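Local atomic coordinates of structural protein ORF131 (Acidianus two-tailed virus, PDB entry 3FAJ), a protein that serves as a structural protein of the virion of an archaeal virus and may bind DNA. Residues 36-39 against 40-43; 124-127 against 128-132; 61-65 against 66-70. All blocks are in the same frame, centred on the assembly; numbering follows the deposited sequence. Where two conformers were deposited one is given.

Interaction 1 of 3, residues 36-39 against 40-43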
loop_
_atom_site.group_PDB
_atom_site.type_symbol
_atom_site.label_atom_id
_atom_site.label_comp_id
_atom_site.label_asym_id
_atom_site.label_seq_id
_atom_site.Cartn_x
_atom_site.Cartn_y
_atom_site.Cartn_z
ATOM N N VAL A 36 5.573 0.587 1.076
ATOM C CA VAL A 36 5.576 1.363 2.343
ATOM C C VAL A 36 5.892 2.849 2.061
ATOM O O VAL A 36 5.287 3.757 2.661
ATOM C CB VAL A 36 6.557 0.767 3.355
ATOM C CG1 VAL A 36 6.772 1.709 4.541
ATOM C CG2 VAL A 36 6.053 -0.591 3.837
ATOM N N LYS A 37 6.790 3.106 1.114
ATOM C CA LYS A 37 7.094 4.494 0.750
ATOM C C LYS A 37 5.846 5.187 0.202
ATOM O O LYS A 37 5.557 6.331 0.578
ATOM C CB LYS A 37 8.251 4.563 -0.243
ATOM C CG LYS A 37 9.585 4.307 0.420
ATOM C CD LYS A 37 10.670 4.188 -0.601
ATOM C CE LYS A 37 11.943 3.759 0.081
ATOM N NZ LYS A 37 12.888 3.249 -0.922
ATOM N N ILE A 38 5.108 4.501 -0.667
ATOM C CA ILE A 38 3.852 5.021 -1.233
ATOM C C ILE A 38 2.853 5.261 -0.092
ATOM O O ILE A 38 2.208 6.321 -0.022
ATOM C CB ILE A 38 3.254 4.078 -2.313
ATOM C CG1 ILE A 38 4.135 4.053 -3.569
ATOM C CG2 ILE A 38 1.785 4.479 -2.671
ATOM C CD1 ILE A 38 3.939 2.790 -4.455
ATOM N N LEU A 39 2.756 4.291 0.809
ATOM C CA LEU A 39 1.823 4.421 1.957
ATOM C C LEU A 39 2.170 5.630 2.850
ATOM O O LEU A 39 1.267 6.353 3.310
ATOM C CB LEU A 39 1.758 3.134 2.771
ATOM C CG LEU A 39 1.137 1.965 1.989
ATOM C CD1 LEU A 39 1.274 0.701 2.835
ATOM C CD2 LEU A 39 -0.339 2.249 1.616
ATOM N N ASP A 40 3.453 5.856 3.093
ATOM C CA ASP A 40 3.875 7.036 3.862
ATOM C C ASP A 40 3.464 8.346 3.171
ATOM O O ASP A 40 3.047 9.312 3.826
ATOM C CB ASP A 40 5.389 7.000 4.110
ATOM C CG ASP A 40 5.798 5.957 5.143
ATOM O OD1 ASP A 40 4.933 5.443 5.894
ATOM O OD2 ASP A 40 7.013 5.663 5.203
ATOM N N MET A 41 3.606 8.394 1.845
ATOM C CA MET A 41 3.191 9.585 1.059
ATOM C C MET A 41 1.668 9.762 1.105
ATOM O O MET A 41 1.161 10.895 1.198
ATOM C CB MET A 41 3.662 9.436 -0.380
ATOM C CG MET A 41 5.171 9.459 -0.510
ATOM S SD MET A 41 5.627 9.384 -2.252
ATOM C CE MET A 41 4.996 7.872 -2.829
ATOM N N PHE A 42 0.945 8.649 1.035
ATOM C CA PHE A 42 -0.515 8.647 1.163
ATOM C C PHE A 42 -0.917 9.287 2.499
ATOM O O PHE A 42 -1.774 10.186 2.544
ATOM C CB PHE A 42 -1.033 7.199 1.059
ATOM C CG PHE A 42 -2.411 6.997 1.619
ATOM C CD1 PHE A 42 -3.534 7.508 0.957
ATOM C CD2 PHE A 42 -2.584 6.281 2.810
ATOM C CE1 PHE A 42 -4.834 7.313 1.484
ATOM C CE2 PHE A 42 -3.872 6.065 3.326
ATOM C CZ PHE A 42 -4.994 6.584 2.663
ATOM N N GLU A 43 -0.272 8.848 3.576
ATOM C CA GLU A 43 -0.643 9.327 4.921
ATOM C C GLU A 43 -0.278 10.781 5.131
ATOM O O GLU A 43 -0.913 11.478 5.944
ATOM C CB GLU A 43 0.041 8.495 5.984
ATOM C CG GLU A 43 -0.442 7.044 5.976
ATOM C CD GLU A 43 0.236 6.213 7.035
ATOM O OE1 GLU A 43 0.797 6.799 7.992
ATOM O OE2 GLU A 43 0.203 4.985 6.938
#

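Interaction 2 of 3, residues 124-127 against 128-132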
loop_
_atom_site.group_PDB
_atom_site.type_symbol
_atom_site.label_atom_id
_atom_site.label_comp_id
_atom_site.label_asym_id
_atom_site.label_seq_id
_atom_site.Cartn_x
_atom_site.Cartn_y
_atom_site.Cartn_z
ATOM N N SER A 124 8.197 -4.906 7.524
ATOM C CA SER A 124 8.981 -5.794 8.388
ATOM C C SER A 124 10.232 -6.306 7.678
ATOM O O SER A 124 10.179 -6.551 6.476
ATOM C CB SER A 124 8.145 -6.995 8.862
ATOM O OG SER A 124 7.933 -7.913 7.804
ATOM N N PRO A 125 11.351 -6.443 8.420
ATOM C CA PRO A 125 12.585 -6.999 7.844
ATOM C C PRO A 125 12.366 -8.293 7.079
ATOM O O PRO A 125 12.864 -8.430 5.948
ATOM C CB PRO A 125 13.466 -7.237 9.076
ATOM C CG PRO A 125 13.055 -6.197 10.016
ATOM C CD PRO A 125 11.553 -6.039 9.824
ATOM N N ALA A 126 11.636 -9.232 7.677
ATOM C CA ALA A 126 11.425 -10.554 7.087
ATOM C C ALA A 126 10.820 -10.458 5.691
ATOM O O ALA A 126 11.248 -11.149 4.768
ATOM C CB ALA A 126 10.526 -11.405 7.989
ATOM N N THR A 127 9.806 -9.610 5.550
ATOM C CA THR A 127 9.142 -9.426 4.266
ATOM C C THR A 127 10.083 -8.766 3.255
ATOM O O THR A 127 10.200 -9.229 2.120
ATOM C CB THR A 127 7.854 -8.615 4.439
ATOM O OG1 THR A 127 6.983 -9.338 5.318
ATOM C CG2 THR A 127 7.152 -8.402 3.092
ATOM N N GLN A 128 10.759 -7.699 3.670
ATOM C CA GLN A 128 11.660 -6.998 2.739
ATOM C C GLN A 128 12.808 -7.875 2.267
ATOM O O GLN A 128 13.133 -7.912 1.081
ATOM C CB GLN A 128 12.119 -5.672 3.320
ATOM C CG GLN A 128 10.891 -4.772 3.586
ATOM C CD GLN A 128 11.239 -3.324 3.775
ATOM O OE1 GLN A 128 12.370 -2.922 3.569
ATOM N NE2 GLN A 128 10.242 -2.520 4.133
ATOM N N VAL A 129 13.421 -8.598 3.204
ATOM C CA VAL A 129 14.480 -9.560 2.858
ATOM C C VAL A 129 13.945 -10.598 1.885
ATOM O O VAL A 129 14.595 -10.917 0.890
ATOM C CB VAL A 129 15.016 -10.241 4.126
ATOM C CG1 VAL A 129 15.945 -11.427 3.784
ATOM C CG2 VAL A 129 15.722 -9.210 4.985
ATOM N N ARG A 130 12.759 -11.121 2.175
ATOM C CA ARG A 130 12.133 -12.121 1.319
ATOM C C ARG A 130 11.955 -11.593 -0.100
ATOM O O ARG A 130 12.112 -12.332 -1.072
ATOM C CB ARG A 130 10.782 -12.550 1.894
ATOM C CG ARG A 130 10.207 -13.805 1.258
ATOM C CD ARG A 130 9.115 -14.413 2.124
ATOM N NE ARG A 130 7.985 -13.505 2.298
ATOM C CZ ARG A 130 7.656 -12.936 3.453
ATOM N NH1 ARG A 130 8.368 -13.182 4.543
ATOM N NH2 ARG A 130 6.611 -12.123 3.519
ATOM N N ASN A 131 11.627 -10.310 -0.211
ATOM C CA ASN A 131 11.433 -9.678 -1.511
ATOM C C ASN A 131 12.750 -9.474 -2.252
ATOM O O ASN A 131 12.834 -9.692 -3.460
ATOM C CB ASN A 131 10.705 -8.342 -1.354
ATOM C CG ASN A 131 9.214 -8.512 -1.137
ATOM O OD1 ASN A 131 8.665 -9.593 -1.343
ATOM N ND2 ASN A 131 8.551 -7.440 -0.719
ATOM N N ILE A 132 13.776 -9.056 -1.518
ATOM C CA ILE A 132 15.100 -8.824 -2.106
ATOM C C ILE A 132 15.706 -10.157 -2.551
ATOM O O ILE A 132 16.251 -10.257 -3.665
ATOM C CB ILE A 132 16.025 -8.048 -1.140
ATOM C CG1 ILE A 132 15.462 -6.640 -0.913
ATOM C CG2 ILE A 132 17.482 -7.982 -1.686
ATOM C CD1 ILE A 132 15.978 -5.921 0.317
#

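Interaction 3 of 3, residues 61-65 against 66-70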
loop_
_atom_site.group_PDB
_atom_site.type_symbol
_atom_site.label_atom_id
_atom_site.label_comp_id
_atom_site.label_asym_id
_atom_site.label_seq_id
_atom_site.Cartn_x
_atom_site.Cartn_y
_atom_site.Cartn_z
ATOM N N ALA A 61 1.631 -5.780 -8.717
ATOM C CA ALA A 61 1.947 -6.524 -9.936
ATOM C C ALA A 61 3.407 -6.958 -9.937
ATOM O O ALA A 61 3.715 -8.067 -10.364
ATOM C CB ALA A 61 1.640 -5.688 -11.186
ATOM N N ASN A 62 4.301 -6.074 -9.486
ATOM C CA ASN A 62 5.732 -6.412 -9.410
ATOM C C ASN A 62 5.924 -7.629 -8.482
ATOM O O ASN A 62 6.652 -8.581 -8.822
ATOM C CB ASN A 62 6.530 -5.246 -8.826
ATOM C CG ASN A 62 6.712 -4.087 -9.790
ATOM O OD1 ASN A 62 6.694 -4.247 -11.011
ATOM N ND2 ASN A 62 6.926 -2.901 -9.225
ATOM N N ALA A 63 5.269 -7.575 -7.322
ATOM C CA ALA A 63 5.286 -8.669 -6.337
ATOM C C ALA A 63 4.752 -9.970 -6.945
ATOM O O ALA A 63 5.373 -11.010 -6.797
ATOM C CB ALA A 63 4.488 -8.268 -5.059
ATOM N N ARG A 64 3.617 -9.899 -7.650
ATOM C CA ARG A 64 3.052 -11.060 -8.319
ATOM C C ARG A 64 4.065 -11.676 -9.304
ATOM O O ARG A 64 4.323 -12.886 -9.279
ATOM C CB ARG A 64 1.751 -10.657 -9.021
ATOM C CG ARG A 64 0.908 -11.819 -9.520
ATOM C CD ARG A 64 -0.381 -11.322 -10.162
ATOM N NE ARG A 64 -0.143 -10.338 -11.221
ATOM C CZ ARG A 64 0.297 -10.629 -12.446
ATOM N NH1 ARG A 64 0.564 -11.885 -12.803
ATOM N NH2 ARG A 64 0.473 -9.652 -13.327
ATOM N N ARG A 65 4.658 -10.835 -10.140
ATOM C CA ARG A 65 5.603 -11.302 -11.162
ATOM C C ARG A 65 6.815 -11.995 -10.537
ATOM O O ARG A 65 7.325 -12.968 -11.085
ATOM C CB ARG A 65 6.033 -10.141 -12.046
ATOM C CG ARG A 65 4.935 -9.699 -13.034
ATOM C CD ARG A 65 5.450 -8.695 -14.048
ATOM N NE ARG A 65 5.633 -7.357 -13.483
ATOM C CZ ARG A 65 4.709 -6.402 -13.499
ATOM N NH1 ARG A 65 3.510 -6.621 -14.045
ATOM N NH2 ARG A 65 4.980 -5.222 -12.967
ATOM N N ALA A 66 7.256 -11.481 -9.392
ATOM C CA ALA A 66 8.402 -12.011 -8.642
ATOM C C ALA A 66 8.067 -13.239 -7.767
ATOM O O ALA A 66 8.971 -13.952 -7.305
ATOM C CB ALA A 66 9.002 -10.907 -7.793
ATOM N N GLY A 67 6.779 -13.507 -7.573
ATOM C CA GLY A 67 6.356 -14.575 -6.665
ATOM C C GLY A 67 6.389 -14.238 -5.188
ATOM O O GLY A 67 6.430 -15.154 -4.342
ATOM N N ASP A 68 6.385 -12.936 -4.870
ATOM C CA ASP A 68 6.278 -12.451 -3.479
ATOM C C ASP A 68 4.789 -12.451 -3.115
ATOM O O ASP A 68 4.134 -11.395 -3.090
ATOM C CB ASP A 68 6.818 -11.016 -3.337
ATOM C CG ASP A 68 8.254 -10.848 -3.840
ATOM O OD1 ASP A 68 9.114 -11.703 -3.519
ATOM O OD2 ASP A 68 8.531 -9.830 -4.523
ATOM N N GLU A 69 4.251 -13.650 -2.893
ATOM C CA GLU A 69 2.800 -13.848 -2.851
ATOM C C GLU A 69 2.172 -13.105 -1.674
ATOM O O GLU A 69 1.107 -12.509 -1.820
ATOM C CB GLU A 69 2.462 -15.349 -2.765
ATOM C CG GLU A 69 0.961 -15.646 -2.831
ATOM C CD GLU A 69 0.620 -17.120 -2.887
ATOM O OE1 GLU A 69 1.535 -17.972 -3.080
ATOM O OE2 GLU A 69 -0.587 -17.432 -2.780
ATOM N N ARG A 70 2.811 -13.159 -0.506
ATOM C CA ARG A 70 2.249 -12.535 0.701
ATOM C C ARG A 70 2.270 -11.011 0.586
ATOM O O ARG A 70 1.327 -10.318 1.025
ATOM C CB ARG A 70 2.992 -13.006 1.955
ATOM C CG ARG A 70 2.897 -14.506 2.200
ATOM C CD ARG A 70 3.460 -14.854 3.571
ATOM N NE ARG A 70 3.418 -16.287 3.877
ATOM C CZ ARG A 70 2.322 -16.958 4.221
ATOM N NH1 ARG A 70 1.146 -16.334 4.275
ATOM N NH2 ARG A 70 2.399 -18.258 4.504
#

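Interaction 1 of 3, residues 36-39 against 40-43
Met-41 curls back over the turn that precedes it and lays its terminal methyl against Ile-38. The bend lies at the thioether (chi3 -61°), which turns Met-41 CE back to 4.0 Å from Ile-38 CG1. The same methyl carbon, Met-41 CE, is 3.5 Å from Ile-38 CA. Nearer the backbone, Met-41 CG rests 3.3 Å from the carbonyl oxygen Lys-37 O. Around the helix from this apolar pair, Asp-40 and Val-36 run side by side in the same direction, OD2 of Asp-40 lying 4.0 Å from CG1 of Val-36. With CG set beside its own backbone N (chi1 -73°), Asp-40 holds its carboxylate close to Val-36 O. All of this hangs on regular alpha-helix, the middle and last turns of helix 31-43, where the amides of Asp-40, Met-41, Phe-42 and Glu-43 bond to the carbonyls of Val-36, Lys-37, Ile-38 and Leu-39. Leu-39 O meets the Phe-42 ring at its edge and in its plane, 3.9 Å from Phe-42 CD2, and Glu-43 CG comes within 3.2 Å of Leu-39 O from the next position. Farther out, Lys-119 forms a salt bridge with Asp-40 OD1, and Tyr-115 OH is hydrogen-bonded to Glu-43 OE2, both from helix 113-123. Ile-38 packs on helix 51-66, while Phe-42, which is buried, touches Val-52 of that helix and Val-109 of helix 103-111.

Interaction 2 of 3, residues 124-127 against 128-132
Gln-128 and Ser-124 meet where a new helix starts, the amide Gln-128 N bonding to Ser-124 O at 3.1 Å. Ser-124 is the N-cap of helix 125-132, with Pro-125 as the first helical residue; its OG takes a weak capping bond from Thr-127 N. It is also the first residue to leave helical geometry after helix 113-123, and both Ser-124 OG and Thr-127 OG1 are hydrogen-bonded to Phe-121 O at the end of that helix. The side chain of Gln-128 passes its CG 3.5 Å from Ser-124 O and stretches out beyond, its NE2 bonding back to Leu-122 O. Val-129 comes next: its amide N bonds to Pro-125 O at 2.8 Å, and its CG2 branch presses on that same oxygen at 3.1 Å, a tight fit. Arg-130 sends CG anti to its own backbone N, and the chain then bends at chi3 (62°), which folds the guanidinium back over the preceding turn. Thr-127 CA lies over one face of the group, 3.9 Å from Arg-130 CZ, and Arg-130 NH2 gives Thr-127 OG1 a weak bond of 3.3 Å, bent to 129° at the hydrogen. At Asn-131, whose side chain lies beside Ala-32 of helix 31-43, the backbone N bonds to Thr-127 O at 2.9 Å, with an N-H...O angle of 145°.

Interaction 3 of 3, residues 61-65 against 66-70
Ala-63 and Asp-68 face each other across the break between two helices, with Ala-63 CB 4.0 Å from Asp-68 CB. The CG of Asp-68 stands beside its own backbone N (chi1 -55°), which swings the carboxylate back along the end of helix 51-66 until Asp-68 OD2 lies 3.9 Å from Ala-63 CA. What brings the two together is a Schellman motif. Asp-68 N reaches back to Ala-63 O at 2.9 Å, and inside that loop Gly-67 N bonds to Arg-64 O, approaching from well above the carbonyl plane, 67° out of it, and so not on a lone pair. Gly-67 takes a positive phi of 79°, a backbone shape in which a CB would be jammed against the carbonyl oxygen of Ala-66. The chain then kinks through an inverse gamma turn centred on Asp-68, the N-cap of helix 69-86, although its side chain makes no capping bond. Ala-66 sets its methyl CB 3.5 Å from Asn-62 O, the carbonyl its own amide bonds to. On the same turn Arg-65 bends its chain at chi3 and gives Asn-62 OD1 a bond of 2.8 Å from Arg-65 NH2. One face of the guanidinium also lies over Ala-61 O, 3.6 Å from the plane, where the carbonyl dipole would probably suit the positive charge. Tyr-31 of helix 31-43 lies against Asn-62, Ala-66 and Asp-68, Arg-134 NE bonds to Ala-66 O, and Asp-68 also borders helix 125-132, while Ala-63 packs on Thr-71 and Lys-72 of helix 69-86.

How the interactions relate
From the N terminus the chain runs through interaction 1 within helix 31-43, then interaction 3 at the turn from helix 51-66 into helix 69-86, and lastly interaction 2 at the start of helix 125-132. All are local and follow in series, so none nests or crosses and none closes a long loop. Interactions 1 and 3 lie on opposite sides of the chain's centre, their own centres about 19 Å apart. Interactions 2 and 3, with centres about 12 Å apart, do touch: Asn-131 meets Asp-68 and Arg-130 meets Arg-70, joining helix 125-132 to the turn at Asp-68 and the first residues of helix 69-86. Helix 31-43 reaches both through Ala-32 and Tyr-31.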